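Local coordinates for protein endo-b-1,4-glucanase (Nasutitermes takasagoensis, PDB 1KS8) that probably catalyses the hydrolysis of internal beta-1,4-glucosidic linkages in cellulose and related beta-glucans, as a glycosyl hydrolase of family 9, at residues R23-Q28 and V96-D101; Y52-D57 and G62-Y67. All blocks are in the same frame, centred on the assembly; numbering follows the deposited sequence.

Contact 1 (R23-Q28 and V96-D101); sequences RLPADQ and VKWATD
The indole of Trp98 meets the backbone of Arg23 at its edge. Arg23 O lies near the ring plane, 3.3 Å from Trp98 CH2, so the carbonyl oxygen looks at the weakly positive C-H rim of the six-membered ring. Two side chains come in obliquely. Pro25 CD sits 3.7 Å from both CH2 and CZ3 of Trp98, the two side chains approaching from opposite directions. Leu24 CD2 adds a looser contact, 4.3 Å from Trp98 CZ2. Beyond the two segments, Arg20 makes a cation-pi contact with the same indole, and Trp98 NE1 donates a hydrogen bond to Gly51 O. That bond helps fix the rotation of the ring. The ring of Tyr52 also meets the indole, their planes at about 45°. CG of Trp98 is anti to the backbone N (chi1 -164°), and this carries the indole off the helix and out to the loop.

Pro25 also opens a type I beta turn that ends at Gln28, closed by Gln28 N to Pro25 O at 3.1 Å. Next to Trp98, Lys97 NZ forms a salt bridge with Asp101 OD2, one turn further on, at 2.9 Å, on the syn lone pair.

Trp98 thus joins the loop between helix 5-18 and strand 60-61 to helix 89-106. Other faces of that helix pack on helix 149-165, through Val96 and Thr100, and on helix 62-78, through Val96 and Ala99.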
ATOM      1  N   ARG A  23       0.618 -16.439  11.783  1.00  9.81           N
ATOM      2  CA  ARG A  23      -0.117 -16.699  13.016  1.00 11.09           C
ATOM      3  C   ARG A  23      -0.821 -15.419  13.456  1.00 10.61           C
ATOM      4  O   ARG A  23      -0.179 -14.400  13.708  1.00 11.42           O
ATOM      5  CB  ARG A  23       0.846 -17.173  14.108  1.00 13.85           C
ATOM      6  CG  ARG A  23       0.152 -17.654  15.370  1.00 21.11           C
ATOM      7  CD  ARG A  23       1.127 -18.244  16.385  1.00 24.67           C
ATOM      8  NE  ARG A  23       1.794 -19.448  15.891  1.00 26.85           N
ATOM      9  CZ  ARG A  23       2.891 -19.447  15.139  1.00 29.50           C
ATOM     10  NH1 ARG A  23       3.461 -18.302  14.788  1.00 31.07           N
ATOM     11  NH2 ARG A  23       3.418 -20.596  14.733  1.00 30.95           N
ATOM     12  N   LEU A  24      -2.145 -15.478  13.541  1.00 10.83           N
ATOM     13  CA  LEU A  24      -2.933 -14.315  13.927  1.00 11.52           C
ATOM     14  C   LEU A  24      -2.975 -14.133  15.440  1.00 12.57           C
ATOM     15  O   LEU A  24      -3.010 -15.107  16.195  1.00 13.59           O
ATOM     16  CB  LEU A  24      -4.347 -14.441  13.360  1.00 11.10           C
ATOM     17  CG  LEU A  24      -4.367 -14.691  11.847  1.00 10.38           C
ATOM     18  CD1 LEU A  24      -5.802 -14.834  11.372  1.00 11.72           C
ATOM     19  CD2 LEU A  24      -3.667 -13.548  11.117  1.00 12.41           C
ATOM     20  N   PRO A  25      -2.975 -12.874  15.902  1.00 12.72           N
ATOM     21  CA  PRO A  25      -3.007 -12.563  17.333  1.00 13.95           C
ATOM     22  C   PRO A  25      -4.331 -12.888  18.008  1.00 14.63           C
ATOM     23  O   PRO A  25      -5.376 -12.975  17.360  1.00 14.58           O
ATOM     24  CB  PRO A  25      -2.690 -11.073  17.362  1.00 14.15           C
ATOM     25  CG  PRO A  25      -3.357 -10.584  16.124  1.00 13.45           C
ATOM     26  CD  PRO A  25      -2.961 -11.634  15.103  1.00 11.65           C
ATOM     27  N   ALA A  26      -4.276 -13.060  19.324  1.00 15.75           N
ATOM     28  CA  ALA A  26      -5.466 -13.374  20.101  1.00 16.62           C
ATOM     29  C   ALA A  26      -6.521 -12.280  19.987  1.00 16.76           C
ATOM     30  O   ALA A  26      -7.717 -12.558  20.071  1.00 18.27           O
ATOM     31  CB  ALA A  26      -5.090 -13.585  21.566  1.00 17.40           C
ATOM     32  N   ASP A  27      -6.086 -11.039  19.789  1.00 16.84           N
ATOM     33  CA  ASP A  27      -7.030  -9.932  19.684  1.00 16.81           C
ATOM     34  C   ASP A  27      -7.465  -9.603  18.258  1.00 15.50           C
ATOM     35  O   ASP A  27      -7.970  -8.514  17.995  1.00 16.52           O
ATOM     36  CB  ASP A  27      -6.463  -8.678  20.360  1.00 18.11           C
ATOM     37  CG  ASP A  27      -5.230  -8.135  19.664  1.00 20.55           C
ATOM     38  OD1 ASP A  27      -4.815  -8.697  18.629  1.00 20.86           O
ATOM     39  OD2 ASP A  27      -4.674  -7.131  20.160  1.00 22.01           O
ATOM     40  N   GLN A  28      -7.265 -10.547  17.341  1.00 13.74           N
ATOM     41  CA  GLN A  28      -7.668 -10.361  15.949  1.00 12.29           C
ATOM     42  C   GLN A  28      -9.157 -10.012  15.934  1.00 12.88           C
ATOM     43  O   GLN A  28      -9.947 -10.633  16.646  1.00 14.59           O
ATOM     44  CB  GLN A  28      -7.424 -11.657  15.165  1.00 11.43           C
ATOM     45  CG  GLN A  28      -8.008 -11.689  13.751  1.00 10.48           C
ATOM     46  CD  GLN A  28      -7.064 -11.168  12.680  1.00  9.80           C
ATOM     47  OE1 GLN A  28      -7.419 -11.138  11.498  1.00 12.53           O
ATOM     48  NE2 GLN A  28      -5.861 -10.762  13.080  1.00  7.71           N
ATOM     49  N   VAL A  96       1.027  -1.181  10.532  1.00  7.79           N
ATOM     50  CA  VAL A  96       2.356  -0.906  10.014  1.00  8.27           C
ATOM     51  C   VAL A  96       3.328  -1.978  10.509  1.00  7.70           C
ATOM     52  O   VAL A  96       4.104  -2.541   9.732  1.00  7.75           O
ATOM     53  CB  VAL A  96       2.849   0.482  10.479  1.00  7.82           C
ATOM     54  CG1 VAL A  96       4.325   0.660  10.145  1.00  9.77           C
ATOM     55  CG2 VAL A  96       2.028   1.571   9.808  1.00  9.23           C
ATOM     56  N   LYS A  97       3.264  -2.283  11.801  1.00  7.84           N
ATOM     57  CA  LYS A  97       4.163  -3.270  12.383  1.00  9.33           C
ATOM     58  C   LYS A  97       3.988  -4.668  11.799  1.00  9.21           C
ATOM     59  O   LYS A  97       4.947  -5.437  11.731  1.00  9.15           O
ATOM     60  CB  LYS A  97       3.985  -3.305  13.907  1.00 10.63           C
ATOM     61  CG  LYS A  97       5.039  -4.123  14.640  1.00 11.96           C
ATOM     62  CD  LYS A  97       4.975  -3.866  16.142  1.00 13.42           C
ATOM     63  CE  LYS A  97       6.124  -4.538  16.880  1.00 14.89           C
ATOM     64  NZ  LYS A  97       6.071  -6.021  16.793  1.00 15.80           N
ATOM     65  N   TRP A  98       2.778  -5.006  11.366  1.00  8.67           N
ATOM     66  CA  TRP A  98       2.572  -6.330  10.795  1.00  7.41           C
ATOM     67  C   TRP A  98       3.452  -6.479   9.559  1.00  7.91           C
ATOM     68  O   TRP A  98       3.976  -7.555   9.280  1.00  8.89           O
ATOM     69  CB  TRP A  98       1.103  -6.548  10.426  1.00  8.28           C
ATOM     70  CG  TRP A  98       0.796  -7.992  10.208  1.00  8.57           C
ATOM     71  CD1 TRP A  98       0.912  -8.694   9.040  1.00  8.12           C
ATOM     72  CD2 TRP A  98       0.425  -8.941  11.213  1.00  8.43           C
ATOM     73  NE1 TRP A  98       0.642 -10.024   9.261  1.00  8.32           N
ATOM     74  CE2 TRP A  98       0.341 -10.204  10.586  1.00  7.69           C
ATOM     75  CE3 TRP A  98       0.160  -8.847  12.585  1.00  9.07           C
ATOM     76  CZ2 TRP A  98       0.003 -11.368  11.286  1.00  9.08           C
ATOM     77  CZ3 TRP A  98      -0.175 -10.004  13.283  1.00  9.66           C
ATOM     78  CH2 TRP A  98      -0.250 -11.247  12.631  1.00 10.39           C
ATOM     79  N   ALA A  99       3.621  -5.386   8.823  1.00  7.64           N
ATOM     80  CA  ALA A  99       4.450  -5.406   7.631  1.00  7.49           C
ATOM     81  C   ALA A  99       5.939  -5.332   7.972  1.00  8.00           C
ATOM     82  O   ALA A  99       6.730  -6.126   7.475  1.00  8.19           O
ATOM     83  CB  ALA A  99       4.065  -4.251   6.709  1.00  8.53           C
ATOM     84  N   THR A 100       6.319  -4.394   8.832  1.00  8.30           N
ATOM     85  CA  THR A 100       7.732  -4.249   9.170  1.00  8.89           C
ATOM     86  C   THR A 100       8.329  -5.433   9.930  1.00  7.78           C
ATOM     87  O   THR A 100       9.515  -5.727   9.774  1.00  8.50           O
ATOM     88  CB  THR A 100       8.003  -2.921   9.920  1.00  9.45           C
ATOM     89  OG1 THR A 100       7.192  -2.843  11.096  1.00  9.30           O
ATOM     90  CG2 THR A 100       7.678  -1.733   9.012  1.00  9.61           C
ATOM     91  N   ASP A 101       7.529  -6.122  10.740  1.00  7.86           N
ATOM     92  CA  ASP A 101       8.049  -7.293  11.444  1.00  8.51           C
ATOM     93  C   ASP A 101       8.479  -8.305  10.387  1.00  8.56           C
ATOM     94  O   ASP A 101       9.483  -9.002  10.542  1.00  9.57           O
ATOM     95  CB  ASP A 101       6.983  -7.938  12.331  1.00  8.41           C
ATOM     96  CG  ASP A 101       6.824  -7.241  13.662  1.00 10.74           C
ATOM     97  OD1 ASP A 101       7.690  -6.413  14.015  1.00 11.89           O
ATOM     98  OD2 ASP A 101       5.833  -7.538  14.361  1.00 12.56           O
TER

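Contact 2 (Y52-D57 and G62-Y67); sequences YFDAGD and GFPMAY
Met65 reaches the backbone of Tyr52 with the end of its side chain. Tyr52 N points straight at the sulfur: N to Met65 SD is 3.5 Å with an angle of 177° at the hydrogen, a weak hydrogen bond despite its straightness. The methyl group lies against the carbonyl of the same residue, with Met65 CE 3.3 Å from Tyr52 O. The Met65 chain runs extended through its first two torsions and then bends at the third (chi3 -55°), which sets the methyl beside that oxygen. Closer to the helix, Met65 CG lies 4.2 Å from Tyr52 CB, at the edge of the tyrosine ring and near its plane. With an alanine here, Tyr52 N would probably lose its sulfur partner and a gap would open beside the tyrosine.

The second meeting is between Asp54 and Pro64, whose side chains cross at about a right angle. Asp54 OD1 rests 3.4 Å from Pro64 CG. The other carboxylate oxygen, OD2, is hydrogen-bonded to Tyr206 OH.

Residues 54-57 read Asp-Ala-Gly-Asp, a sequence met at the active site of family 9 enzymes. Consistent with this, the side chain of Asp54 is about 5 Å from that of Glu412, a predicted active-site residue. Within the segment, Ala55 N donates to Asp57 OD1 at 3.0 Å, nearly along the C-O axis, and this bond links the backbone at Ala55 to the side chain two residues on. Asp57 OD2 is hydrogen-bonded to His124 NE2.

Tyr52 OH is bonded to Ala95 O of helix 89-106. Met65 packs on Tyr102 and Phe103 of the same helix. Pro64 touches Asp416 of helix 415-430, so the start of helix 62-78 lies among the loop and both of these helices.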
ATOM      1  N   TYR A  52       1.745  -9.479   4.824  1.00  6.93           N
ATOM      2  CA  TYR A  52       0.427  -9.416   4.204  1.00  6.31           C
ATOM      3  C   TYR A  52       0.317 -10.165   2.887  1.00  6.93           C
ATOM      4  O   TYR A  52       1.239 -10.146   2.070  1.00  7.59           O
ATOM      5  CB  TYR A  52       0.043  -7.967   3.897  1.00  6.86           C
ATOM      6  CG  TYR A  52      -0.236  -7.092   5.087  1.00  5.61           C
ATOM      7  CD1 TYR A  52      -1.384  -7.275   5.852  1.00  6.91           C
ATOM      8  CD2 TYR A  52       0.626  -6.053   5.427  1.00  7.07           C
ATOM      9  CE1 TYR A  52      -1.675  -6.445   6.922  1.00  7.48           C
ATOM     10  CE2 TYR A  52       0.347  -5.212   6.500  1.00  8.25           C
ATOM     11  CZ  TYR A  52      -0.808  -5.415   7.241  1.00  7.21           C
ATOM     12  OH  TYR A  52      -1.108  -4.588   8.297  1.00  7.67           O
ATOM     13  N   PHE A  53      -0.820 -10.821   2.689  1.00  7.13           N
ATOM     14  CA  PHE A  53      -1.096 -11.474   1.419  1.00  6.04           C
ATOM     15  C   PHE A  53      -1.344 -10.249   0.542  1.00  7.54           C
ATOM     16  O   PHE A  53      -1.928  -9.259   0.996  1.00  7.98           O
ATOM     17  CB  PHE A  53      -2.353 -12.336   1.520  1.00  7.00           C
ATOM     18  CG  PHE A  53      -2.160 -13.590   2.328  1.00  6.41           C
ATOM     19  CD1 PHE A  53      -1.114 -14.464   2.041  1.00  6.52           C
ATOM     20  CD2 PHE A  53      -3.049 -13.922   3.344  1.00  6.25           C
ATOM     21  CE1 PHE A  53      -0.959 -15.655   2.751  1.00  6.94           C
ATOM     22  CE2 PHE A  53      -2.903 -15.111   4.059  1.00  6.88           C
ATOM     23  CZ  PHE A  53      -1.858 -15.977   3.760  1.00  7.40           C
ATOM     24  N   ASP A  54      -0.917 -10.303  -0.711  1.00  6.69           N
ATOM     25  CA  ASP A  54      -1.040  -9.141  -1.580  1.00  6.65           C
ATOM     26  C   ASP A  54      -2.429  -8.635  -1.929  1.00  6.26           C
ATOM     27  O   ASP A  54      -2.740  -7.461  -1.725  1.00  7.55           O
ATOM     28  CB  ASP A  54      -0.281  -9.380  -2.882  1.00  7.67           C
ATOM     29  CG  ASP A  54      -0.296  -8.166  -3.787  1.00  8.22           C
ATOM     30  OD1 ASP A  54       0.270  -7.124  -3.391  1.00  8.86           O
ATOM     31  OD2 ASP A  54      -0.885  -8.247  -4.887  1.00  8.54           O
ATOM     32  N   ALA A  55      -3.262  -9.522  -2.457  1.00  6.88           N
ATOM     33  CA  ALA A  55      -4.585  -9.118  -2.896  1.00  7.28           C
ATOM     34  C   ALA A  55      -5.625 -10.183  -2.585  1.00  6.47           C
ATOM     35  O   ALA A  55      -5.872 -10.481  -1.421  1.00  7.68           O
ATOM     36  CB  ALA A  55      -4.537  -8.837  -4.394  1.00  8.07           C
ATOM     37  N   GLY A  56      -6.248 -10.736  -3.622  1.00  6.46           N
ATOM     38  CA  GLY A  56      -7.234 -11.784  -3.413  1.00  6.26           C
ATOM     39  C   GLY A  56      -6.561 -13.145  -3.412  1.00  7.11           C
ATOM     40  O   GLY A  56      -7.222 -14.180  -3.260  1.00  7.31           O
ATOM     41  N   ASP A  57      -5.239 -13.123  -3.580  1.00  7.59           N
ATOM     42  CA  ASP A  57      -4.391 -14.311  -3.615  1.00  7.31           C
ATOM     43  C   ASP A  57      -3.615 -14.452  -2.309  1.00  6.47           C
ATOM     44  O   ASP A  57      -3.870 -13.727  -1.347  1.00  7.02           O
ATOM     45  CB  ASP A  57      -3.415 -14.209  -4.796  1.00  7.55           C
ATOM     46  CG  ASP A  57      -2.545 -12.958  -4.739  1.00  7.57           C
ATOM     47  OD1 ASP A  57      -2.841 -12.041  -3.938  1.00  7.65           O
ATOM     48  OD2 ASP A  57      -1.564 -12.880  -5.512  1.00  7.89           O
ATOM     49  N   GLY A  62       6.710  -8.561  -2.136  1.00  6.90           N
ATOM     50  CA  GLY A  62       7.417  -7.546  -1.374  1.00  6.47           C
ATOM     51  C   GLY A  62       7.402  -6.096  -1.819  1.00  5.42           C
ATOM     52  O   GLY A  62       7.433  -5.198  -0.981  1.00  6.98           O
ATOM     53  N   PHE A  63       7.357  -5.849  -3.121  1.00  7.12           N
ATOM     54  CA  PHE A  63       7.378  -4.479  -3.606  1.00  7.15           C
ATOM     55  C   PHE A  63       6.089  -3.751  -3.206  1.00  7.27           C
ATOM     56  O   PHE A  63       6.137  -2.739  -2.506  1.00  7.44           O
ATOM     57  CB  PHE A  63       7.603  -4.477  -5.126  1.00  8.27           C
ATOM     58  CG  PHE A  63       8.009  -3.140  -5.691  1.00 10.09           C
ATOM     59  CD1 PHE A  63       8.685  -2.204  -4.913  1.00 10.30           C
ATOM     60  CD2 PHE A  63       7.746  -2.836  -7.023  1.00 11.05           C
ATOM     61  CE1 PHE A  63       9.093  -0.981  -5.455  1.00 13.04           C
ATOM     62  CE2 PHE A  63       8.151  -1.619  -7.573  1.00 10.92           C
ATOM     63  CZ  PHE A  63       8.825  -0.693  -6.787  1.00 11.31           C
ATOM     64  N   PRO A  64       4.917  -4.255  -3.632  1.00  7.09           N
ATOM     65  CA  PRO A  64       3.716  -3.531  -3.215  1.00  7.30           C
ATOM     66  C   PRO A  64       3.489  -3.590  -1.703  1.00  7.13           C
ATOM     67  O   PRO A  64       2.858  -2.702  -1.144  1.00  7.39           O
ATOM     68  CB  PRO A  64       2.598  -4.212  -4.012  1.00  7.01           C
ATOM     69  CG  PRO A  64       3.129  -5.594  -4.251  1.00  7.83           C
ATOM     70  CD  PRO A  64       4.578  -5.327  -4.585  1.00  7.32           C
ATOM     71  N   MET A  65       4.005  -4.620  -1.032  1.00  7.06           N
ATOM     72  CA  MET A  65       3.812  -4.704   0.416  1.00  7.15           C
ATOM     73  C   MET A  65       4.596  -3.594   1.110  1.00  7.15           C
ATOM     74  O   MET A  65       4.108  -2.983   2.057  1.00  7.34           O
ATOM     75  CB  MET A  65       4.263  -6.057   0.973  1.00  7.50           C
ATOM     76  CG  MET A  65       3.597  -6.377   2.313  1.00  7.58           C
ATOM     77  SD  MET A  65       4.376  -7.691   3.273  1.00  7.89           S
ATOM     78  CE  MET A  65       4.371  -9.044   2.081  1.00  8.74           C
ATOM     79  N   ALA A  66       5.813  -3.340   0.638  1.00  6.04           N
ATOM     80  CA  ALA A  66       6.645  -2.293   1.220  1.00  6.89           C
ATOM     81  C   ALA A  66       6.018  -0.929   0.950  1.00  6.57           C
ATOM     82  O   ALA A  66       5.956  -0.079   1.840  1.00  7.74           O
ATOM     83  CB  ALA A  66       8.055  -2.358   0.635  1.00  7.18           C
ATOM     84  N   TYR A  67       5.556  -0.727  -0.281  1.00  7.55           N
ATOM     85  CA  TYR A  67       4.908   0.523  -0.661  1.00  7.01           C
ATOM     86  C   TYR A  67       3.718   0.773   0.267  1.00  7.94           C
ATOM     87  O   TYR A  67       3.520   1.881   0.769  1.00  7.49           O
ATOM     88  CB  TYR A  67       4.413   0.442  -2.107  1.00  8.20           C
ATOM     89  CG  TYR A  67       3.361   1.477  -2.442  1.00  7.45           C
ATOM     90  CD1 TYR A  67       3.715   2.794  -2.744  1.00  8.05           C
ATOM     91  CD2 TYR A  67       2.008   1.154  -2.392  1.00  6.99           C
ATOM     92  CE1 TYR A  67       2.739   3.764  -2.983  1.00  8.89           C
ATOM     93  CE2 TYR A  67       1.030   2.112  -2.626  1.00  7.86           C
ATOM     94  CZ  TYR A  67       1.400   3.412  -2.919  1.00  7.68           C
ATOM     95  OH  TYR A  67       0.426   4.361  -3.126  1.00  9.94           O
TER

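In the fold
Contact 1 is at the surface and contact 2 is buried, with their centres about 15 Å apart. Both pin parts of the long connection between helix 5-18 and strand 60-61 onto helices of the (alpha/alpha)6 fold: residues 23-28 onto helix 89-106, residues 52-57 onto helix 62-78. They touch directly, since Tyr52 OH lies 3.6 Å from Trp98 CB and Tyr52 CE2 lies 3.8 Å from Ala99 CB. Contact 1 rests on one aromatic ring and has no hydrogen bond across it. Contact 2 instead has a weak N-H to sulfur bond and an acidic group near the predicted active site, whereas contact 1 lies away from the annotated sites.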